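Local coordinates for putative glycosyltransferase (Mannosyltransferase) involved in glycosylating the PBCV-1 major capsid protein (Paramecium bursaria Chlorella virus 1, PDB 2P73), which probably transfers a sugar from a nucleotide donor in a manganese-dependent reaction, the present chain being the GT-A-like N-terminal domain of a longer viral glycosyltransferase, at residues I8-G13 / L77-D82; P119-V124 / F193-G198; T19-K24 / E203-M208. One frame throughout, in Å; residues are numbered along the deposited sequence.

Interaction 1: I8-G13 / L77-D82; sequences ITILSG and LWLDSD. With MN (manganese (II) ion), chain B; UDP (uridine-5'-diphosphate), chain C.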
loop_
_atom_site.group_PDB
_atom_site.type_symbol
_atom_site.label_atom_id
_atom_site.label_comp_id
_atom_site.label_asym_id
_atom_site.label_seq_id
_atom_site.Cartn_x
_atom_site.Cartn_y
_atom_site.Cartn_z
ATOM N N ILE A 8 -5.292 -12.218 -5.594
ATOM C CA ILE A 8 -4.838 -10.945 -5.050
ATOM C C ILE A 8 -5.946 -10.331 -4.220
ATOM O O ILE A 8 -7.097 -10.274 -4.655
ATOM C CB ILE A 8 -4.399 -9.965 -6.179
ATOM C CG1 ILE A 8 -3.210 -10.551 -6.951
ATOM C CG2 ILE A 8 -4.079 -8.567 -5.622
ATOM C CD1 ILE A 8 -2.819 -9.768 -8.216
ATOM N N THR A 9 -5.580 -9.888 -3.021
ATOM C CA THR A 9 -6.463 -9.142 -2.153
ATOM C C THR A 9 -5.865 -7.771 -1.932
ATOM O O THR A 9 -4.758 -7.634 -1.400
ATOM C CB THR A 9 -6.662 -9.856 -0.803
ATOM O OG1 THR A 9 -7.244 -11.129 -1.052
ATOM C CG2 THR A 9 -7.585 -9.094 0.095
ATOM N N ILE A 10 -6.597 -6.763 -2.376
ATOM C CA ILE A 10 -6.214 -5.402 -2.198
ATOM C C ILE A 10 -6.863 -4.953 -0.900
ATOM O O ILE A 10 -8.037 -5.208 -0.675
ATOM C CB ILE A 10 -6.682 -4.524 -3.393
ATOM C CG1 ILE A 10 -6.069 -5.044 -4.709
ATOM C CG2 ILE A 10 -6.334 -3.071 -3.147
ATOM C CD1 ILE A 10 -6.327 -4.171 -5.952
ATOM N N LEU A 11 -6.085 -4.316 -0.033
ATOM C CA LEU A 11 -6.604 -3.858 1.241
ATOM C C LEU A 11 -6.206 -2.394 1.484
ATOM O O LEU A 11 -5.182 -1.908 0.991
ATOM C CB LEU A 11 -6.167 -4.791 2.401
ATOM C CG LEU A 11 -4.645 -4.946 2.581
ATOM C CD1 LEU A 11 -4.230 -5.009 4.048
ATOM C CD2 LEU A 11 -4.080 -6.122 1.805
ATOM N N SER A 12 -7.061 -1.689 2.211
ATOM C CA SER A 12 -6.826 -0.301 2.550
ATOM C C SER A 12 -7.622 0.021 3.814
ATOM O O SER A 12 -8.209 -0.869 4.430
ATOM C CB SER A 12 -7.225 0.598 1.382
ATOM O OG SER A 12 -6.811 1.939 1.585
ATOM N N GLY A 13 -7.634 1.286 4.199
ATOM C CA GLY A 13 -8.337 1.706 5.393
ATOM C C GLY A 13 -7.889 3.098 5.766
ATOM O O GLY A 13 -6.761 3.493 5.465
ATOM N N LEU A 77 -2.162 -6.828 -1.246
ATOM C CA LEU A 77 -1.663 -5.558 -1.741
ATOM C C LEU A 77 -2.213 -4.408 -0.923
ATOM O O LEU A 77 -3.418 -4.121 -0.970
ATOM C CB LEU A 77 -1.959 -5.371 -3.232
ATOM C CG LEU A 77 -1.643 -3.995 -3.828
ATOM C CD1 LEU A 77 -0.151 -3.614 -3.674
ATOM C CD2 LEU A 77 -2.095 -3.898 -5.301
ATOM N N TRP A 78 -1.315 -3.764 -0.172
ATOM C CA TRP A 78 -1.650 -2.580 0.576
ATOM C C TRP A 78 -1.542 -1.358 -0.327
ATOM O O TRP A 78 -0.529 -1.159 -1.002
ATOM C CB TRP A 78 -0.737 -2.383 1.790
ATOM C CG TRP A 78 -1.013 -1.048 2.438
ATOM C CD1 TRP A 78 -0.296 0.129 2.276
ATOM C CD2 TRP A 78 -2.093 -0.736 3.320
ATOM N NE1 TRP A 78 -0.869 1.134 3.019
ATOM C CE2 TRP A 78 -1.982 0.639 3.651
ATOM C CE3 TRP A 78 -3.150 -1.481 3.866
ATOM C CZ2 TRP A 78 -2.896 1.280 4.510
ATOM C CZ3 TRP A 78 -4.046 -0.841 4.723
ATOM C CH2 TRP A 78 -3.905 0.517 5.046
ATOM N N LEU A 79 -2.616 -0.574 -0.346
ATOM C CA LEU A 79 -2.633 0.737 -0.972
ATOM C C LEU A 79 -3.058 1.741 0.075
ATOM O O LEU A 79 -4.076 1.567 0.763
ATOM C CB LEU A 79 -3.630 0.789 -2.125
ATOM C CG LEU A 79 -3.506 -0.193 -3.277
ATOM C CD1 LEU A 79 -4.644 0.009 -4.236
ATOM C CD2 LEU A 79 -2.165 -0.058 -3.973
ATOM N N ASP A 80 -2.252 2.780 0.223
ATOM C CA ASP A 80 -2.603 3.885 1.087
ATOM C C ASP A 80 -3.926 4.488 0.629
ATOM O O ASP A 80 -4.261 4.468 -0.570
ATOM C CB ASP A 80 -1.529 4.949 1.026
ATOM C CG ASP A 80 -0.437 4.773 2.087
ATOM O OD1 ASP A 80 -0.465 3.830 2.897
ATOM O OD2 ASP A 80 0.479 5.606 2.124
ATOM N N SER A 81 -4.653 5.045 1.592
ATOM C CA SER A 81 -5.886 5.778 1.366
ATOM C C SER A 81 -5.781 6.986 0.433
ATOM O O SER A 81 -6.811 7.507 -0.026
ATOM C CB SER A 81 -6.480 6.217 2.717
ATOM O OG SER A 81 -5.579 7.044 3.425
ATOM N N ASP A 82 -4.564 7.449 0.150
ATOM C CA ASP A 82 -4.380 8.541 -0.826
ATOM C C ASP A 82 -3.784 8.033 -2.132
ATOM O O ASP A 82 -3.166 8.789 -2.894
ATOM C CB ASP A 82 -3.518 9.649 -0.230
ATOM C CG ASP A 82 -2.182 9.144 0.261
ATOM O OD1 ASP A 82 -2.063 7.928 0.510
ATOM O OD2 ASP A 82 -1.234 9.950 0.373
HETATM MN MN MN B . 0.123 7.818 1.276
HETATM N N1 UDP C . -3.551 7.186 8.105
HETATM C C2 UDP C . -4.811 7.359 8.670
HETATM N N3 UDP C . -5.218 8.593 9.086
HETATM C C4 UDP C . -4.395 9.682 8.925
HETATM C C5 UDP C . -3.127 9.511 8.347
HETATM C C6 UDP C . -2.636 8.208 8.205
HETATM O O2 UDP C . -5.583 6.434 8.853
HETATM O O4 UDP C . -4.812 10.778 9.305
HETATM C "C1'" UDP C . -3.146 5.835 7.670
HETATM C "C2'" UDP C . -3.916 5.537 6.395
HETATM O "O2'" UDP C . -4.377 4.206 6.464
HETATM C "C3'" UDP C . -2.901 5.754 5.288
HETATM C "C4'" UDP C . -1.548 5.558 5.975
HETATM O "O4'" UDP C . -1.762 5.741 7.366
HETATM O "O3'" UDP C . -3.131 4.847 4.233
HETATM C "C5'" UDP C . -0.469 6.526 5.521
HETATM O "O5'" UDP C . -0.952 7.844 5.646
HETATM P PA UDP C . -0.553 8.943 4.557
HETATM O O1A UDP C . -0.871 8.455 3.192
HETATM O O2A UDP C . -1.149 10.260 4.805
HETATM O O3A UDP C . 1.067 9.011 4.632
HETATM P PB UDP C . 1.994 9.662 3.487
HETATM O O1B UDP C . 2.000 8.896 2.209
HETATM O O2B UDP C . 1.492 11.015 3.145
HETATM O O3B UDP C . 3.407 9.704 3.978
#

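Interaction 2: P119-V124 / F193-G198; sequences PINTGV and FVHMCG. With MN (manganese (II) ion), chain B; UDP (uridine-5'-diphosphate), chain C.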
loop_
_atom_site.group_PDB
_atom_site.type_symbol
_atom_site.label_atom_id
_atom_site.label_comp_id
_atom_site.label_asym_id
_atom_site.label_seq_id
_atom_site.Cartn_x
_atom_site.Cartn_y
_atom_site.Cartn_z
ATOM N N PRO A 119 14.629 5.293 1.153
ATOM C CA PRO A 119 14.902 4.294 0.102
ATOM C C PRO A 119 13.692 3.543 -0.465
ATOM O O PRO A 119 13.745 3.103 -1.614
ATOM C CB PRO A 119 15.841 3.306 0.795
ATOM C CG PRO A 119 16.531 4.142 1.841
ATOM C CD PRO A 119 15.442 5.036 2.358
ATOM N N ILE A 120 12.643 3.350 0.338
ATOM C CA ILE A 120 11.390 2.769 -0.159
ATOM C C ILE A 120 10.204 3.611 0.276
ATOM O O ILE A 120 10.307 4.423 1.209
ATOM C CB ILE A 120 11.149 1.304 0.312
ATOM C CG1 ILE A 120 11.094 1.223 1.848
ATOM C CG2 ILE A 120 12.178 0.343 -0.315
ATOM C CD1 ILE A 120 10.734 -0.162 2.387
ATOM N N ASN A 121 9.084 3.403 -0.411
ATOM C CA ASN A 121 7.820 4.012 -0.080
ATOM C C ASN A 121 6.796 2.891 0.002
ATOM O O ASN A 121 6.505 2.232 -1.013
ATOM C CB ASN A 121 7.420 4.997 -1.168
ATOM C CG ASN A 121 6.157 5.749 -0.837
ATOM O OD1 ASN A 121 5.073 5.186 -0.835
ATOM N ND2 ASN A 121 6.292 7.033 -0.550
ATOM N N THR A 122 6.249 2.680 1.195
ATOM C CA THR A 122 5.384 1.535 1.435
ATOM C C THR A 122 3.895 1.860 1.311
ATOM O O THR A 122 3.076 1.125 1.827
ATOM C CB THR A 122 5.685 0.832 2.778
ATOM O OG1 THR A 122 5.702 1.807 3.826
ATOM C CG2 THR A 122 7.035 0.084 2.740
ATOM N N GLY A 123 3.567 2.940 0.592
ATOM C CA GLY A 123 2.182 3.299 0.266
ATOM C C GLY A 123 1.520 2.346 -0.725
ATOM O O GLY A 123 0.305 2.282 -0.807
ATOM N N VAL A 124 2.339 1.640 -1.499
ATOM C CA VAL A 124 1.903 0.493 -2.295
ATOM C C VAL A 124 2.876 -0.637 -1.952
ATOM O O VAL A 124 4.093 -0.511 -2.186
ATOM C CB VAL A 124 1.934 0.803 -3.807
ATOM C CG1 VAL A 124 1.621 -0.440 -4.632
ATOM C CG2 VAL A 124 0.985 1.937 -4.143
ATOM N N PHE A 193 -1.337 2.890 -10.350
ATOM C CA PHE A 193 -1.590 3.421 -9.012
ATOM C C PHE A 193 -0.908 4.778 -8.813
ATOM O O PHE A 193 0.313 4.891 -8.923
ATOM C CB PHE A 193 -1.140 2.421 -7.940
ATOM C CG PHE A 193 -1.890 1.106 -7.972
ATOM C CD1 PHE A 193 -3.280 1.078 -8.123
ATOM C CD2 PHE A 193 -1.215 -0.093 -7.830
ATOM C CE1 PHE A 193 -3.963 -0.119 -8.166
ATOM C CE2 PHE A 193 -1.894 -1.292 -7.869
ATOM C CZ PHE A 193 -3.274 -1.304 -8.034
ATOM N N VAL A 194 -1.699 5.804 -8.537
ATOM C CA VAL A 194 -1.179 7.160 -8.373
ATOM C C VAL A 194 -1.268 7.571 -6.892
ATOM O O VAL A 194 -2.331 7.425 -6.295
ATOM C CB VAL A 194 -1.942 8.146 -9.278
ATOM C CG1 VAL A 194 -1.479 9.592 -9.041
ATOM C CG2 VAL A 194 -1.768 7.748 -10.775
ATOM N N HIS A 195 -0.151 8.042 -6.317
ATOM C CA HIS A 195 -0.030 8.305 -4.868
ATOM C C HIS A 195 0.045 9.806 -4.624
ATOM O O HIS A 195 0.977 10.467 -5.084
ATOM C CB HIS A 195 1.250 7.670 -4.306
ATOM C CG HIS A 195 1.316 7.591 -2.805
ATOM N ND1 HIS A 195 2.292 6.868 -2.159
ATOM C CD2 HIS A 195 0.520 8.095 -1.826
ATOM C CE1 HIS A 195 2.108 6.943 -0.853
ATOM N NE2 HIS A 195 1.036 7.677 -0.619
ATOM N N MET A 196 -0.930 10.335 -3.889
ATOM C CA MET A 196 -0.937 11.748 -3.522
ATOM C C MET A 196 -0.147 11.961 -2.250
ATOM O O MET A 196 -0.609 12.618 -1.329
ATOM C CB MET A 196 -2.352 12.246 -3.317
ATOM C CG MET A 196 -3.259 12.130 -4.523
ATOM S SD MET A 196 -4.909 12.660 -4.092
ATOM C CE MET A 196 -5.462 11.361 -2.989
ATOM N N CYS A 197 1.048 11.394 -2.215
ATOM C CA CYS A 197 1.910 11.340 -1.026
ATOM C C CYS A 197 2.405 12.711 -0.522
ATOM O O CYS A 197 2.830 13.568 -1.326
ATOM C CB CYS A 197 3.103 10.457 -1.348
ATOM S SG CYS A 197 4.347 10.426 -0.070
ATOM N N GLY A 198 2.370 12.898 0.801
ATOM C CA GLY A 198 2.942 14.094 1.440
ATOM C C GLY A 198 2.226 15.413 1.149
ATOM O O GLY A 198 2.873 16.464 1.019
HETATM MN MN MN B . 0.123 7.818 1.276
HETATM N N1 UDP C . -3.551 7.186 8.105
HETATM C C2 UDP C . -4.811 7.359 8.670
HETATM N N3 UDP C . -5.218 8.593 9.086
HETATM C C4 UDP C . -4.395 9.682 8.925
HETATM C C5 UDP C . -3.127 9.511 8.347
HETATM C C6 UDP C . -2.636 8.208 8.205
HETATM O O2 UDP C . -5.583 6.434 8.853
HETATM O O4 UDP C . -4.812 10.778 9.305
HETATM C "C1'" UDP C . -3.146 5.835 7.670
HETATM C "C2'" UDP C . -3.916 5.537 6.395
HETATM O "O2'" UDP C . -4.377 4.206 6.464
HETATM C "C3'" UDP C . -2.901 5.754 5.288
HETATM C "C4'" UDP C . -1.548 5.558 5.975
HETATM O "O4'" UDP C . -1.762 5.741 7.366
HETATM O "O3'" UDP C . -3.131 4.847 4.233
HETATM C "C5'" UDP C . -0.469 6.526 5.521
HETATM O "O5'" UDP C . -0.952 7.844 5.646
HETATM P PA UDP C . -0.553 8.943 4.557
HETATM O O1A UDP C . -0.871 8.455 3.192
HETATM O O2A UDP C . -1.149 10.260 4.805
HETATM O O3A UDP C . 1.067 9.011 4.632
HETATM P PB UDP C . 1.994 9.662 3.487
HETATM O O1B UDP C . 2.000 8.896 2.209
HETATM O O2B UDP C . 1.492 11.015 3.145
HETATM O O3B UDP C . 3.407 9.704 3.978
#

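Interaction 3: T19-K24 / E203-M208; sequences TIYARK and ERDEHM. With UDP (uridine-5'-diphosphate), chain C.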
loop_
_atom_site.group_PDB
_atom_site.type_symbol
_atom_site.label_atom_id
_atom_site.label_comp_id
_atom_site.label_asym_id
_atom_site.label_seq_id
_atom_site.Cartn_x
_atom_site.Cartn_y
_atom_site.Cartn_z
ATOM N N THR A 19 -13.557 11.074 5.986
ATOM C CA THR A 19 -12.625 11.875 5.180
ATOM C C THR A 19 -12.971 11.688 3.695
ATOM O O THR A 19 -13.009 10.551 3.202
ATOM C CB THR A 19 -11.153 11.427 5.434
ATOM O OG1 THR A 19 -10.831 11.552 6.829
ATOM C CG2 THR A 19 -10.174 12.247 4.608
ATOM N N ILE A 20 -13.211 12.794 2.992
ATOM C CA ILE A 20 -13.749 12.755 1.629
ATOM C C ILE A 20 -12.903 11.987 0.615
ATOM O O ILE A 20 -13.431 11.145 -0.119
ATOM C CB ILE A 20 -14.008 14.173 1.062
ATOM C CG1 ILE A 20 -15.048 14.932 1.913
ATOM C CG2 ILE A 20 -14.431 14.099 -0.409
ATOM C CD1 ILE A 20 -16.392 14.224 2.068
ATOM N N TYR A 21 -11.607 12.298 0.567
ATOM C CA TYR A 21 -10.727 11.754 -0.444
ATOM C C TYR A 21 -10.508 10.263 -0.238
ATOM O O TYR A 21 -10.283 9.546 -1.192
ATOM C CB TYR A 21 -9.383 12.502 -0.497
ATOM C CG TYR A 21 -8.381 12.136 0.580
ATOM C CD1 TYR A 21 -7.542 11.021 0.442
ATOM C CD2 TYR A 21 -8.258 12.907 1.727
ATOM C CE1 TYR A 21 -6.621 10.675 1.431
ATOM C CE2 TYR A 21 -7.334 12.576 2.722
ATOM C CZ TYR A 21 -6.518 11.463 2.563
ATOM O OH TYR A 21 -5.615 11.150 3.546
ATOM N N ALA A 22 -10.559 9.820 1.015
ATOM C CA ALA A 22 -10.443 8.404 1.353
ATOM C C ALA A 22 -11.648 7.618 0.839
ATOM O O ALA A 22 -11.490 6.503 0.347
ATOM C CB ALA A 22 -10.262 8.215 2.848
ATOM N N ARG A 23 -12.841 8.207 0.928
ATOM C CA ARG A 23 -14.044 7.599 0.338
ATOM C C ARG A 23 -13.932 7.500 -1.188
ATOM O O ARG A 23 -14.349 6.505 -1.787
ATOM C CB ARG A 23 -15.320 8.358 0.718
ATOM C CG ARG A 23 -15.630 8.412 2.215
ATOM C CD ARG A 23 -17.036 8.965 2.407
ATOM N NE ARG A 23 -17.132 9.983 3.459
ATOM C CZ ARG A 23 -18.029 10.976 3.463
ATOM N NH1 ARG A 23 -18.900 11.102 2.457
ATOM N NH2 ARG A 23 -18.055 11.852 4.471
ATOM N N LYS A 24 -13.356 8.535 -1.803
ATOM C CA LYS A 24 -13.200 8.575 -3.250
ATOM C C LYS A 24 -12.152 7.605 -3.816
ATOM O O LYS A 24 -12.377 7.004 -4.873
ATOM C CB LYS A 24 -12.950 10.001 -3.735
ATOM C CG LYS A 24 -14.220 10.845 -3.802
ATOM C CD LYS A 24 -13.899 12.257 -4.289
ATOM C CE LYS A 24 -15.151 12.969 -4.772
ATOM N NZ LYS A 24 -14.858 14.158 -5.606
ATOM N N GLU A 203 -5.866 19.497 0.273
ATOM C CA GLU A 203 -5.165 19.307 -1.006
ATOM C C GLU A 203 -5.579 18.001 -1.702
ATOM O O GLU A 203 -5.872 18.005 -2.892
ATOM C CB GLU A 203 -3.655 19.354 -0.804
ATOM C CG GLU A 203 -3.126 20.755 -0.577
ATOM C CD GLU A 203 -1.813 20.785 0.194
ATOM O OE1 GLU A 203 -1.197 19.715 0.360
ATOM O OE2 GLU A 203 -1.400 21.886 0.644
ATOM N N ARG A 204 -5.618 16.902 -0.947
ATOM C CA ARG A 204 -6.049 15.596 -1.470
ATOM C C ARG A 204 -7.541 15.593 -1.848
ATOM O O ARG A 204 -7.921 15.026 -2.869
ATOM C CB ARG A 204 -5.744 14.472 -0.466
ATOM C CG ARG A 204 -4.248 14.206 -0.283
ATOM C CD ARG A 204 -3.964 13.282 0.882
ATOM N NE ARG A 204 -2.532 12.984 1.015
ATOM C CZ ARG A 204 -1.977 12.445 2.092
ATOM N NH1 ARG A 204 -2.719 12.130 3.141
ATOM N NH2 ARG A 204 -0.666 12.241 2.132
ATOM N N ASP A 205 -8.382 16.224 -1.030
ATOM C CA ASP A 205 -9.796 16.367 -1.385
ATOM C C ASP A 205 -9.923 17.047 -2.755
ATOM O O ASP A 205 -10.585 16.515 -3.654
ATOM C CB ASP A 205 -10.583 17.130 -0.301
ATOM C CG ASP A 205 -10.816 16.296 0.967
ATOM O OD1 ASP A 205 -10.423 15.110 1.001
ATOM O OD2 ASP A 205 -11.388 16.832 1.950
ATOM N N GLU A 206 -9.241 18.183 -2.925
ATOM C CA GLU A 206 -9.334 18.951 -4.163
ATOM C C GLU A 206 -8.858 18.165 -5.374
ATOM O O GLU A 206 -9.493 18.190 -6.421
ATOM C CB GLU A 206 -8.588 20.286 -4.064
ATOM C CG GLU A 206 -8.895 21.195 -5.247
ATOM C CD GLU A 206 -8.357 22.619 -5.107
ATOM O OE1 GLU A 206 -7.502 22.881 -4.224
ATOM O OE2 GLU A 206 -8.795 23.475 -5.914
ATOM N N HIS A 207 -7.740 17.466 -5.216
ATOM C CA HIS A 207 -7.197 16.629 -6.275
ATOM C C HIS A 207 -8.192 15.547 -6.707
ATOM O O HIS A 207 -8.374 15.324 -7.905
ATOM C CB HIS A 207 -5.874 16.006 -5.832
ATOM C CG HIS A 207 -5.185 15.227 -6.909
ATOM N ND1 HIS A 207 -5.498 13.913 -7.195
ATOM C CD2 HIS A 207 -4.194 15.572 -7.762
ATOM C CE1 HIS A 207 -4.739 13.490 -8.188
ATOM N NE2 HIS A 207 -3.938 14.477 -8.547
ATOM N N MET A 208 -8.836 14.895 -5.738
ATOM C CA MET A 208 -9.784 13.816 -6.041
ATOM C C MET A 208 -11.056 14.306 -6.738
ATOM O O MET A 208 -11.666 13.556 -7.497
ATOM C CB MET A 208 -10.124 12.980 -4.803
ATOM C CG MET A 208 -9.018 12.026 -4.350
ATOM S SD MET A 208 -8.137 11.106 -5.657
ATOM C CE MET A 208 -9.379 9.982 -6.247
HETATM N N1 UDP C . -3.551 7.186 8.105
HETATM C C2 UDP C . -4.811 7.359 8.670
HETATM N N3 UDP C . -5.218 8.593 9.086
HETATM C C4 UDP C . -4.395 9.682 8.925
HETATM C C5 UDP C . -3.127 9.511 8.347
HETATM C C6 UDP C . -2.636 8.208 8.205
HETATM O O2 UDP C . -5.583 6.434 8.853
HETATM O O4 UDP C . -4.812 10.778 9.305
HETATM C "C1'" UDP C . -3.146 5.835 7.670
HETATM C "C2'" UDP C . -3.916 5.537 6.395
HETATM O "O2'" UDP C . -4.377 4.206 6.464
HETATM C "C3'" UDP C . -2.901 5.754 5.288
HETATM C "C4'" UDP C . -1.548 5.558 5.975
HETATM O "O4'" UDP C . -1.762 5.741 7.366
HETATM O "O3'" UDP C . -3.131 4.847 4.233
HETATM C "C5'" UDP C . -0.469 6.526 5.521
HETATM O "O5'" UDP C . -0.952 7.844 5.646
HETATM P PA UDP C . -0.553 8.943 4.557
HETATM O O1A UDP C . -0.871 8.455 3.192
HETATM O O2A UDP C . -1.149 10.260 4.805
HETATM O O3A UDP C . 1.067 9.011 4.632
HETATM P PB UDP C . 1.994 9.662 3.487
HETATM O O1B UDP C . 2.000 8.896 2.209
HETATM O O2B UDP C . 1.492 11.015 3.145
HETATM O O3B UDP C . 3.407 9.704 3.978
HETATM O O HOH W 1 -12.511 15.523 3.980
#

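Interaction 1: I8-G13 / L77-D82
Ile10 pairs with Leu77 and Leu11 with Trp78 in a parallel ladder, strands 8-13 and 77-79 running 4.8 Å apart at closest approach with 29° between their directions. Three backbone bonds hold the ladder: Leu77 N to Thr9 O, Leu11 N to Leu77 O and, longer, Leu79 N to Leu11 O. On the face carrying Ile10, CG2 of that residue meets Leu79 CD1 at 3.7 Å, while the Leu77 side chain lies alongside that of Ile10. On the other face Leu11 and Trp78 cross at about a right angle, Leu11 CD1 reaching the indole edge at CE3 (3.7 Å). Ser12 OG, swung away from the residue's N (chi1 -170°), donates to Leu79 O at 2.9 Å. The indole NE1 donates to Asp80 OD1 at 2.7 Å, almost in the ring plane, helping to fix the carboxylate whose OD2 binds manganese at 2.4 Å. Asp82 also binds the metal, OD1 being the nearer oxygen. The ribose is gripped by Gly13 and the loop after strand 77-79, UDP O2' donating to Gly13 O (2.7 Å) and Ser81 N to UDP O3' (3.1 Å). This pairing, with Asp80 and Asp82 as a metal-binding DxD motif, is characteristic of metal-dependent GT-A glycosyltransferases.

Interaction 2: P119-V124 / F193-G198
Asn121 and His195 meet beside the metal site of this GT-A-type domain, where the loop before strand 124-128 faces the short strand 193-195. The close-packed part lies against the imidazole. Asn121 OD1 lies in the ring plane at its edge, 3.4 Å from His195 CE1, with the amide turned 85° to the ring. The same oxygen accepts from Gly123 N in an Asx turn (3.1 Å), and Gly123 CA lies 3.8 Å from His195 CE1. Outside the two segments, Asn178 bonds both Asn121 OD1 and His195 ND1, and Glu112 accepts from Asn121 ND2, so this buried polar cluster helps to set the ring's rotation. Cys197 CB sits over the centre of one ring face, 3.4 Å above the plane. Packing is looser at the two ends. Toward the sheet, Val124 CG1 and Phe193 CD2 make an apolar contact at 4.3 Å, both side chains also resting on Leu77 and Leu79. Toward solvent, the chain turns through partly exposed Cys197 to exposed Gly198, whose N donates to UDP O2B at 3.1 Å. Between these ends the imidazole projects with CG anti to the backbone N (chi1 -166°), and His195 NE2 coordinates manganese at 2.1 Å.

Interaction 3: T19-K24 / E203-M208
Tyr21 and Arg204 form the centre of this helix-to-helix contact. The aliphatic part of Arg204 lies over one face of the phenol ring, CB being 3.8 Å from the ring centroid and 17° off its normal in a CH-pi contact. The chain, extended from CG to NE, carries CD over the hydroxyl end of the ring and the guanidinium beyond it with the two planes 64° apart, and Arg204 NH1 donates to Tyr21 OH at 3.1 Å from a position in which the oxygen is tilted out of the guanidinium plane. NH1 also donates to UDP O2A at 3.0 Å, and NH2 makes a weak bond to UDP O2B, which lies in plane at the guanidinium edge. The cationic group probably offsets part of the diphosphate charge.

At the ring's edge, in its plane, stands Asp205 OD1, which accepts a weak bond from Tyr21 N. The other carboxylate oxygen, Asp205 OD2, takes a hydrogen bond from a water at 2.7 Å that in turn accepts from Ile20 N, so the carboxylate meets the first turn of helix 20-36 both directly and through water. Farther along, Met208 CG packs on Tyr21 CB at 3.9 Å, and the extended Lys24 chain slides past Met208 in the opposite direction.

Second-shell groups position the arginine: Asp82, a manganese ligand, forms a salt bridge with NH2, and Met196 O and Thr199 OG1 accept from NE. The ring of His14 meets Tyr21 edge-to-face. The axes of the segments 20-24 and 203-208 pass 8.7 Å apart at 40°, placing helix 201-210, the last in this chain, beside the first helix of the nucleotide-binding fold, with Arg204 contributing to the diphosphate site, as befits a GT-A-type glycosyltransferase domain.

Interactions 1 and 2 follow one another along the chain and have centres about 12 Å apart; the centre of interaction 3 lies about 16 Å from each. Interaction 3 joins the chain's early and late parts: its helix 20-36 follows strand 8-13, and its helix 201-210 follows strand 193-195. Strands 8-13, 75-79 and 124-128 share the six-stranded mixed sheet, whereas 193-195 belongs to the small three-stranded one. Probable hydrogen bonds from Asp80 N to Gly123 O and Met196 N to Asp82 O join 1 to 2; the Asp82 to Arg204 salt bridge joins 1 to 3, and a probable bond from Arg204 NE to Met196 O joins 2 to 3. Each contact thereby brings residues to a single UDP.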